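PDB 3HUF: DNA repair and telomere maintenance protein nbs1 from Schizosaccharomyces pombe, which recognises phosphorylated partners such as Ctp1 through N-terminal FHA and BRCT domains and, in the MRN complex with Mre11 and Rad50, coordinates repair of DNA double-strand breaks. Local coordinates for residues K76-K84 / Y93-K104; F215-L226 / Q296-R304. All coordinates share one frame; numbering follows the deposited sequence.

Interaction 1 (K76-K84 / Y93-K104); sequences KFGTKVNEK and YKEKDLKIQLGK
Two antiparallel strands of the FHA beta-sandwich, 79-81 and 97-102, pair here beside the bound peptide. Lys80 and Gln101 form the hydrogen-bonded pair, Lys80 N giving to Gln101 O at 3.0 Å and Gln101 N returning a bond to Lys80 O. Asn82, second residue of the type I' turn 81-84, follows. Its N reaches Lys99 O at 2.7 Å, its OD1 accepts from Lys99 N (2.9 Å) above the amide plane, and its ND2 gives to Asp97 O nearly straight (3.2 Å, 170°). With CG beside the backbone N (chi1 -74°), the short amide lies against the other strand. Val81 lays CG1 over one Tyr93 face, 3.8 Å from the centroid; Tyr93 ends strand 91-93, so this joins the two sheets. At the peptide end Gly78 O accepts from Gly103 N (2.8 Å), where positive phi favours glycine. Lys104 passes CD over one Phe77 face, while its NZ salt-bridges an acidic side chain of the bound peptide. This CH-pi contact is consistent with steadying the lysine whose charged end meets the peptide; Asn82 OD1 probably stands in for a backbone carbonyl where the strand turns away, and its ND2 adds a bond.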
loop_
_atom_site.group_PDB
_atom_site.type_symbol
_atom_site.label_atom_id
_atom_site.label_comp_id
_atom_site.label_asym_id
_atom_site.label_seq_id
_atom_site.Cartn_x
_atom_site.Cartn_y
_atom_site.Cartn_z
ATOM N N LYS A 76 10.945 -11.463 -35.858
ATOM C CA LYS A 76 12.060 -12.258 -36.374
ATOM C C LYS A 76 12.622 -13.234 -35.335
ATOM O O LYS A 76 12.724 -14.431 -35.604
ATOM C CB LYS A 76 13.180 -11.345 -36.898
ATOM C CG LYS A 76 14.223 -12.059 -37.758
ATOM C CD LYS A 76 15.098 -11.064 -38.495
ATOM C CE LYS A 76 15.853 -11.719 -39.626
ATOM N NZ LYS A 76 16.536 -10.702 -40.490
ATOM N N PHE A 77 12.964 -12.728 -34.150
ATOM C CA PHE A 77 13.676 -13.547 -33.160
ATOM C C PHE A 77 12.912 -13.972 -31.897
ATOM O O PHE A 77 13.481 -14.646 -31.048
ATOM C CB PHE A 77 15.017 -12.894 -32.797
ATOM C CG PHE A 77 15.961 -12.779 -33.959
ATOM C CD1 PHE A 77 16.378 -11.539 -34.410
ATOM C CD2 PHE A 77 16.414 -13.921 -34.623
ATOM C CE1 PHE A 77 17.249 -11.429 -35.495
ATOM C CE2 PHE A 77 17.285 -13.825 -35.706
ATOM C CZ PHE A 77 17.706 -12.571 -36.152
ATOM N N GLY A 78 11.638 -13.595 -31.775
ATOM C CA GLY A 78 10.787 -14.060 -30.671
ATOM C C GLY A 78 10.860 -13.235 -29.380
ATOM O O GLY A 78 11.645 -12.286 -29.279
ATOM N N THR A 79 10.044 -13.621 -28.394
ATOM C CA THR A 79 9.995 -12.979 -27.062
ATOM C C THR A 79 9.900 -14.048 -25.979
ATOM O O THR A 79 9.184 -15.041 -26.138
ATOM C CB THR A 79 8.771 -12.034 -26.937
ATOM O OG1 THR A 79 8.811 -11.068 -27.989
ATOM C CG2 THR A 79 8.732 -11.301 -25.567
ATOM N N LYS A 80 10.643 -13.865 -24.887
ATOM C CA LYS A 80 10.594 -14.815 -23.779
ATOM C C LYS A 80 10.275 -14.023 -22.534
ATOM O O LYS A 80 10.734 -12.872 -22.389
ATOM C CB LYS A 80 11.940 -15.536 -23.571
ATOM C CG LYS A 80 12.526 -16.248 -24.814
ATOM C CD LYS A 80 13.771 -17.060 -24.449
ATOM C CE LYS A 80 14.177 -17.966 -25.576
ATOM N NZ LYS A 80 15.247 -18.957 -25.191
ATOM N N VAL A 81 9.499 -14.631 -21.641
ATOM C CA VAL A 81 9.308 -14.097 -20.293
ATOM C C VAL A 81 9.804 -15.143 -19.282
ATOM O O VAL A 81 9.351 -16.297 -19.308
ATOM C CB VAL A 81 7.847 -13.778 -20.013
ATOM C CG1 VAL A 81 7.703 -13.130 -18.599
ATOM C CG2 VAL A 81 7.264 -12.856 -21.116
ATOM N N ASN A 82 10.759 -14.770 -18.427
ATOM C CA ASN A 82 11.277 -15.725 -17.446
ATOM C C ASN A 82 11.668 -17.003 -18.170
ATOM O O ASN A 82 11.300 -18.086 -17.748
ATOM C CB ASN A 82 10.229 -15.993 -16.325
ATOM C CG ASN A 82 10.114 -14.813 -15.346
ATOM O OD1 ASN A 82 10.984 -13.954 -15.323
ATOM N ND2 ASN A 82 9.058 -14.770 -14.555
ATOM N N GLU A 83 12.380 -16.835 -19.291
ATOM C CA GLU A 83 12.936 -17.923 -20.135
ATOM C C GLU A 83 11.932 -18.801 -20.904
ATOM O O GLU A 83 12.316 -19.770 -21.551
ATOM C CB GLU A 83 13.939 -18.776 -19.345
ATOM C CG GLU A 83 15.160 -17.976 -18.920
ATOM C CD GLU A 83 16.106 -18.760 -18.023
ATOM O OE1 GLU A 83 15.847 -19.964 -17.745
ATOM O OE2 GLU A 83 17.120 -18.158 -17.589
ATOM N N LYS A 84 10.655 -18.452 -20.843
ATOM C CA LYS A 84 9.639 -19.172 -21.593
ATOM C C LYS A 84 9.240 -18.369 -22.839
ATOM O O LYS A 84 8.814 -17.214 -22.739
ATOM C CB LYS A 84 8.428 -19.417 -20.700
ATOM C CG LYS A 84 7.375 -20.345 -21.273
ATOM C CD LYS A 84 6.119 -20.328 -20.423
ATOM C CE LYS A 84 5.012 -21.177 -21.033
ATOM N NZ LYS A 84 5.071 -22.547 -20.507
ATOM N N TYR A 93 0.830 -13.172 -16.817
ATOM C CA TYR A 93 1.682 -13.433 -15.683
ATOM C C TYR A 93 1.136 -12.710 -14.478
ATOM O O TYR A 93 0.761 -11.545 -14.578
ATOM C CB TYR A 93 3.112 -12.973 -16.000
ATOM C CG TYR A 93 3.878 -14.001 -16.815
ATOM C CD1 TYR A 93 3.848 -14.009 -18.219
ATOM C CD2 TYR A 93 4.605 -14.997 -16.169
ATOM C CE1 TYR A 93 4.547 -14.987 -18.942
ATOM C CE2 TYR A 93 5.296 -15.959 -16.875
ATOM C CZ TYR A 93 5.270 -15.957 -18.251
ATOM O OH TYR A 93 5.989 -16.967 -18.884
ATOM N N LYS A 94 1.064 -13.419 -13.353
ATOM C CA LYS A 94 0.741 -12.800 -12.075
ATOM C C LYS A 94 1.841 -12.915 -11.039
ATOM O O LYS A 94 1.595 -12.768 -9.854
ATOM C CB LYS A 94 -0.598 -13.296 -11.532
ATOM C CG LYS A 94 -1.682 -12.251 -11.737
ATOM C CD LYS A 94 -2.978 -12.613 -11.036
ATOM C CE LYS A 94 -4.034 -11.523 -11.301
ATOM N NZ LYS A 94 -5.308 -11.701 -10.547
ATOM N N GLU A 95 3.059 -13.157 -11.492
ATOM C CA GLU A 95 4.229 -13.138 -10.621
ATOM C C GLU A 95 4.698 -11.692 -10.489
ATOM O O GLU A 95 4.380 -10.854 -11.337
ATOM C CB GLU A 95 5.353 -13.939 -11.265
ATOM C CG GLU A 95 5.182 -15.435 -11.183
ATOM C CD GLU A 95 5.289 -16.058 -12.551
ATOM O OE1 GLU A 95 6.421 -16.096 -13.107
ATOM O OE2 GLU A 95 4.235 -16.500 -13.081
ATOM N N LYS A 96 5.482 -11.405 -9.460
ATOM C CA LYS A 96 5.884 -10.025 -9.202
ATOM C C LYS A 96 7.230 -9.636 -9.833
ATOM O O LYS A 96 7.645 -8.494 -9.731
ATOM C CB LYS A 96 5.872 -9.750 -7.698
ATOM C CG LYS A 96 4.484 -9.922 -7.093
ATOM C CD LYS A 96 4.538 -9.971 -5.587
ATOM C CE LYS A 96 3.125 -9.817 -5.024
ATOM N NZ LYS A 96 3.170 -9.518 -3.572
ATOM N N ASP A 97 7.884 -10.592 -10.484
ATOM C CA ASP A 97 9.164 -10.374 -11.141
ATOM C C ASP A 97 9.166 -11.036 -12.506
ATOM O O ASP A 97 9.058 -12.262 -12.614
ATOM C CB ASP A 97 10.299 -10.964 -10.309
ATOM C CG ASP A 97 10.585 -10.154 -9.073
ATOM O OD1 ASP A 97 11.386 -9.201 -9.166
ATOM O OD2 ASP A 97 10.021 -10.477 -8.002
ATOM N N LEU A 98 9.295 -10.224 -13.548
ATOM C CA LEU A 98 9.334 -10.729 -14.925
ATOM C C LEU A 98 10.613 -10.281 -15.632
ATOM O O LEU A 98 10.972 -9.096 -15.616
ATOM C CB LEU A 98 8.091 -10.269 -15.708
ATOM C CG LEU A 98 6.684 -10.446 -15.106
ATOM C CD1 LEU A 98 5.648 -9.828 -15.994
ATOM C CD2 LEU A 98 6.336 -11.931 -14.849
ATOM N N LYS A 99 11.305 -11.240 -16.240
ATOM C CA LYS A 99 12.516 -10.971 -16.986
ATOM C C LYS A 99 12.136 -11.194 -18.445
ATOM O O LYS A 99 11.821 -12.308 -18.845
ATOM C CB LYS A 99 13.609 -11.937 -16.506
ATOM C CG LYS A 99 14.926 -11.877 -17.213
ATOM C CD LYS A 99 15.894 -12.935 -16.653
ATOM C CE LYS A 99 16.515 -13.793 -17.762
ATOM N NZ LYS A 99 17.920 -13.360 -18.124
ATOM N N ILE A 100 12.090 -10.114 -19.222
ATOM C CA ILE A 100 11.523 -10.170 -20.566
ATOM C C ILE A 100 12.656 -9.943 -21.566
ATOM O O ILE A 100 13.309 -8.874 -21.565
ATOM C CB ILE A 100 10.417 -9.114 -20.769
ATOM C CG1 ILE A 100 9.267 -9.319 -19.767
ATOM C CG2 ILE A 100 9.924 -9.112 -22.215
ATOM C CD1 ILE A 100 8.489 -8.071 -19.440
ATOM N N GLN A 101 12.893 -10.966 -22.390
ATOM C CA GLN A 101 13.903 -10.930 -23.432
ATOM C C GLN A 101 13.254 -10.722 -24.796
ATOM O O GLN A 101 12.425 -11.513 -25.236
ATOM C CB GLN A 101 14.732 -12.227 -23.444
ATOM C CG GLN A 101 15.993 -12.151 -24.290
ATOM C CD GLN A 101 16.650 -13.519 -24.513
ATOM O OE1 GLN A 101 16.448 -14.462 -23.745
ATOM N NE2 GLN A 101 17.450 -13.619 -25.564
ATOM N N LEU A 102 13.652 -9.648 -25.460
ATOM C CA LEU A 102 13.161 -9.348 -26.787
ATOM C C LEU A 102 14.205 -9.785 -27.779
ATOM O O LEU A 102 15.354 -9.312 -27.742
ATOM C CB LEU A 102 12.888 -7.861 -26.928
ATOM C CG LEU A 102 11.968 -7.260 -25.869
ATOM C CD1 LEU A 102 11.715 -5.830 -26.223
ATOM C CD2 LEU A 102 10.638 -8.030 -25.770
ATOM N N GLY A 103 13.814 -10.704 -28.657
ATOM C CA GLY A 103 14.713 -11.172 -29.696
ATOM C C GLY A 103 15.880 -11.926 -29.095
ATOM O O GLY A 103 15.697 -12.807 -28.245
ATOM N N LYS A 104 17.081 -11.575 -29.539
ATOM C CA LYS A 104 18.296 -12.127 -28.982
ATOM C C LYS A 104 19.033 -11.061 -28.184
ATOM O O LYS A 104 20.239 -11.157 -27.988
ATOM C CB LYS A 104 19.197 -12.640 -30.099
ATOM C CG LYS A 104 18.630 -13.812 -30.844
ATOM C CD LYS A 104 19.272 -13.877 -32.188
ATOM C CE LYS A 104 19.698 -15.285 -32.497
ATOM N NZ LYS A 104 20.536 -15.308 -33.733
HETATM O O HOH W 1 13.434 -14.347 -20.265
HETATM O O HOH W 2 17.873 -16.270 -19.512
HETATM O O HOH W 3 6.044 -16.563 -21.470
#

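Interaction 2 (F215-L226 / Q296-R304); sequences FPSSPEDCINSL and QLWKIIIER
Leu226 meets Leu297 and Ile301 on the helix ending at 302, in the second BRCT domain, and apolar packing carries most of the contact. Leu226 CD1 and Leu297 CD2 come tip to tip at 3.7 Å, whereas Leu226 crosses Ile301 at about a right angle, Leu226 CD1 and Ile301 CD1 3.6 Å apart. The branched Ile301 serves two more neighbours: CG2 lies 3.7 Å from Cys222 SG, and CG1 rests 3.5 Å from Ser225 OG. Pro216, compact and rigid, sets CD 4.3 Å from Ile302 CG1 and also borders Trp298. A sulfur-aromatic contact adds to this, Cys222 SG standing obliquely 4.8 Å from the centroid of the six-membered Trp298 ring. Among polar bonds, one within 215-226 shapes the contact without crossing it: Ser225 OG (chi1 51°) gives to Cys222 O at 2.8 Å, and Ser225 N reaches that oxygen from the same face, closing the type II turn 222-225. Replaced by an alanine, Ser225 would lose this hydroxyl, which would probably leave the turn less firmly closed and Ile301 CG1 without that neighbour. One water donates to Ile301 O and, weakly, to Asp221 O, bridging the segments. Helix 163-170, within the BRCT 1 range, touches Phe215, Pro216, Cys222 and Trp298, so 215-226 packs against elements of both BRCT domains; Leu247 and Leu249 touch Ile301 and Leu226 respectively.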
loop_
_atom_site.group_PDB
_atom_site.type_symbol
_atom_site.label_atom_id
_atom_site.label_comp_id
_atom_site.label_asym_id
_atom_site.label_seq_id
_atom_site.Cartn_x
_atom_site.Cartn_y
_atom_site.Cartn_z
ATOM N N PHE A 215 -1.983 12.889 17.182
ATOM C CA PHE A 215 -0.852 11.980 16.989
ATOM C C PHE A 215 0.267 12.294 17.967
ATOM O O PHE A 215 0.470 13.458 18.316
ATOM C CB PHE A 215 -0.286 12.116 15.579
ATOM C CG PHE A 215 -1.197 11.614 14.505
ATOM C CD1 PHE A 215 -2.046 12.488 13.834
ATOM C CD2 PHE A 215 -1.195 10.261 14.155
ATOM C CE1 PHE A 215 -2.883 12.025 12.844
ATOM C CE2 PHE A 215 -2.025 9.779 13.179
ATOM C CZ PHE A 215 -2.870 10.645 12.508
ATOM N N PRO A 216 1.006 11.258 18.411
ATOM C CA PRO A 216 2.280 11.540 19.069
ATOM C C PRO A 216 3.379 11.632 18.007
ATOM O O PRO A 216 3.068 11.667 16.814
ATOM C CB PRO A 216 2.477 10.329 19.983
ATOM C CG PRO A 216 1.782 9.210 19.278
ATOM C CD PRO A 216 0.720 9.810 18.366
ATOM N N SER A 217 4.640 11.677 18.435
ATOM C CA SER A 217 5.769 11.827 17.505
ATOM C C SER A 217 5.934 10.672 16.504
ATOM O O SER A 217 6.224 10.893 15.318
ATOM C CB SER A 217 7.072 12.043 18.288
ATOM O OG SER A 217 7.128 13.352 18.846
ATOM N N SER A 218 5.729 9.446 16.978
ATOM C CA SER A 218 6.051 8.261 16.198
ATOM C C SER A 218 5.177 7.082 16.615
ATOM O O SER A 218 4.637 7.073 17.723
ATOM C CB SER A 218 7.524 7.896 16.413
ATOM O OG SER A 218 7.720 7.375 17.715
ATOM N N PRO A 219 5.023 6.085 15.729
ATOM C CA PRO A 219 4.449 4.809 16.159
ATOM C C PRO A 219 5.217 4.183 17.334
ATOM O O PRO A 219 4.600 3.620 18.244
ATOM C CB PRO A 219 4.577 3.935 14.909
ATOM C CG PRO A 219 4.556 4.901 13.791
ATOM C CD PRO A 219 5.316 6.089 14.287
ATOM N N GLU A 220 6.543 4.332 17.318
ATOM C CA GLU A 220 7.441 3.707 18.288
ATOM C C GLU A 220 7.169 4.068 19.750
ATOM O O GLU A 220 7.322 3.217 20.633
ATOM C CB GLU A 220 8.893 4.000 17.927
ATOM N N ASP A 221 6.773 5.310 20.020
ATOM C CA ASP A 221 6.477 5.683 21.407
ATOM C C ASP A 221 5.096 5.196 21.887
ATOM O O ASP A 221 4.865 5.020 23.090
ATOM C CB ASP A 221 6.732 7.179 21.705
ATOM C CG ASP A 221 6.320 8.101 20.573
ATOM O OD1 ASP A 221 5.150 8.026 20.138
ATOM O OD2 ASP A 221 7.162 8.923 20.138
ATOM N N CYS A 222 4.198 4.952 20.933
ATOM C CA CYS A 222 2.863 4.422 21.222
ATOM C C CYS A 222 2.881 2.927 21.493
ATOM O O CYS A 222 2.154 2.433 22.360
ATOM C CB CYS A 222 1.918 4.703 20.054
ATOM S SG CYS A 222 0.795 6.057 20.333
ATOM N N ILE A 223 3.720 2.223 20.736
ATOM C CA ILE A 223 3.816 0.765 20.778
ATOM C C ILE A 223 4.353 0.277 22.125
ATOM O O ILE A 223 5.395 0.744 22.592
ATOM C CB ILE A 223 4.638 0.228 19.571
ATOM C CG1 ILE A 223 3.755 0.194 18.318
ATOM C CG2 ILE A 223 5.207 -1.171 19.845
ATOM C CD1 ILE A 223 4.509 0.388 17.016
ATOM N N ASN A 224 3.600 -0.636 22.742
ATOM C CA ASN A 224 3.862 -1.168 24.092
ATOM C C ASN A 224 3.842 -0.169 25.255
ATOM O O ASN A 224 4.515 -0.383 26.268
ATOM C CB ASN A 224 5.134 -2.025 24.133
ATOM C CG ASN A 224 4.849 -3.496 23.909
ATOM O OD1 ASN A 224 4.438 -3.905 22.823
ATOM N ND2 ASN A 224 5.068 -4.303 24.941
ATOM N N SER A 225 3.059 0.901 25.131
ATOM C CA SER A 225 2.949 1.884 26.217
ATOM C C SER A 225 2.090 1.395 27.394
ATOM O O SER A 225 2.188 1.924 28.505
ATOM C CB SER A 225 2.475 3.262 25.706
ATOM O OG SER A 225 1.295 3.178 24.917
ATOM N N LEU A 226 1.266 0.380 27.155
ATOM C CA LEU A 226 0.406 -0.167 28.202
ATOM C C LEU A 226 0.823 -1.567 28.639
ATOM O O LEU A 226 -0.020 -2.339 29.120
ATOM C CB LEU A 226 -1.051 -0.206 27.743
ATOM C CG LEU A 226 -1.765 1.074 27.327
ATOM C CD1 LEU A 226 -3.184 0.727 26.956
ATOM C CD2 LEU A 226 -1.746 2.094 28.455
ATOM N N GLN A 296 -11.314 6.617 23.685
ATOM C CA GLN A 296 -10.944 7.139 24.999
ATOM C C GLN A 296 -9.537 6.699 25.403
ATOM O O GLN A 296 -8.794 7.454 26.033
ATOM C CB GLN A 296 -11.960 6.701 26.048
ATOM C CG GLN A 296 -13.278 7.474 26.006
ATOM C CD GLN A 296 -14.395 6.789 26.799
ATOM O OE1 GLN A 296 -14.659 5.598 26.623
ATOM N NE2 GLN A 296 -15.059 7.548 27.665
ATOM N N LEU A 297 -9.182 5.475 25.018
ATOM C CA LEU A 297 -7.871 4.893 25.304
ATOM C C LEU A 297 -6.743 5.607 24.548
ATOM O O LEU A 297 -5.638 5.742 25.071
ATOM C CB LEU A 297 -7.870 3.407 24.929
ATOM C CG LEU A 297 -7.408 2.325 25.905
ATOM C CD1 LEU A 297 -6.997 1.091 25.111
ATOM C CD2 LEU A 297 -6.273 2.781 26.799
ATOM N N TRP A 298 -7.027 6.039 23.317
ATOM C CA TRP A 298 -6.080 6.798 22.492
ATOM C C TRP A 298 -5.755 8.156 23.124
ATOM O O TRP A 298 -4.601 8.587 23.112
ATOM C CB TRP A 298 -6.648 6.984 21.088
ATOM C CG TRP A 298 -5.721 7.613 20.078
ATOM C CD1 TRP A 298 -5.745 8.908 19.643
ATOM C CD2 TRP A 298 -4.654 6.968 19.356
ATOM N NE1 TRP A 298 -4.762 9.113 18.698
ATOM C CE2 TRP A 298 -4.078 7.941 18.504
ATOM C CE3 TRP A 298 -4.135 5.665 19.341
ATOM C CZ2 TRP A 298 -2.997 7.658 17.661
ATOM C CZ3 TRP A 298 -3.058 5.381 18.490
ATOM C CH2 TRP A 298 -2.506 6.376 17.662
ATOM N N LYS A 299 -6.768 8.811 23.688
ATOM C CA LYS A 299 -6.580 10.089 24.376
ATOM C C LYS A 299 -5.552 9.994 25.500
ATOM O O LYS A 299 -4.748 10.904 25.689
ATOM C CB LYS A 299 -7.912 10.630 24.910
ATOM C CG LYS A 299 -8.927 10.891 23.812
ATOM C CD LYS A 299 -10.117 11.689 24.294
ATOM C CE LYS A 299 -10.973 12.107 23.107
ATOM N NZ LYS A 299 -11.748 13.354 23.368
ATOM N N ILE A 300 -5.574 8.873 26.218
ATOM C CA ILE A 300 -4.635 8.610 27.308
ATOM C C ILE A 300 -3.279 8.161 26.756
ATOM O O ILE A 300 -2.227 8.490 27.308
ATOM C CB ILE A 300 -5.185 7.527 28.286
ATOM C CG1 ILE A 300 -6.644 7.820 28.661
ATOM C CG2 ILE A 300 -4.324 7.438 29.545
ATOM C CD1 ILE A 300 -7.369 6.651 29.340
ATOM N N ILE A 301 -3.317 7.420 25.655
ATOM C CA ILE A 301 -2.122 6.806 25.074
ATOM C C ILE A 301 -1.153 7.856 24.524
ATOM O O ILE A 301 0.054 7.612 24.404
ATOM C CB ILE A 301 -2.526 5.744 24.026
ATOM C CG1 ILE A 301 -1.953 4.392 24.411
ATOM C CG2 ILE A 301 -2.194 6.156 22.591
ATOM C CD1 ILE A 301 -3.029 3.384 24.572
ATOM N N ILE A 302 -1.715 9.028 24.224
ATOM C CA ILE A 302 -0.978 10.232 23.870
ATOM C C ILE A 302 -0.602 10.992 25.139
ATOM O O ILE A 302 0.581 11.079 25.480
ATOM C CB ILE A 302 -1.850 11.175 22.994
ATOM C CG1 ILE A 302 -2.027 10.624 21.583
ATOM C CG2 ILE A 302 -1.257 12.576 22.932
ATOM C CD1 ILE A 302 -3.141 11.315 20.831
ATOM N N GLU A 303 -1.633 11.487 25.840
ATOM C CA GLU A 303 -1.542 12.573 26.835
ATOM C C GLU A 303 -0.214 12.728 27.571
ATOM O O GLU A 303 0.676 13.444 27.102
ATOM C CB GLU A 303 -2.712 12.515 27.823
ATOM N N ARG A 304 -0.088 12.047 28.713
ATOM C CA ARG A 304 1.031 12.266 29.640
ATOM C C ARG A 304 2.379 11.667 29.209
ATOM O O ARG A 304 2.480 10.987 28.180
ATOM C CB ARG A 304 0.655 11.822 31.056
HETATM O O HOH W 4 2.970 6.924 23.504
#

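Overall arrangement
The two interactions lie on opposite sides of the chain's centre, about 49 Å between their centres and about 23 Å between nearest atoms, and they share no element. Interaction 1 joins nearby strands within the FHA domain and is partly buried: one sheet face packs inward with Val81 and Ile100, while charged and polar residues line the outer parts. Interaction 2 is buried, and brings a segment 70 residues away in sequence against a helix of the second BRCT domain. Backbone hydrogen bonds dominate the first, as strand pairing requires; the second has no direct hydrogen bond across it and depends on aliphatic, sulfur and aromatic groups. Interaction 1 reaches the bound peptide; interaction 2 is structural packing beside helix 163-170.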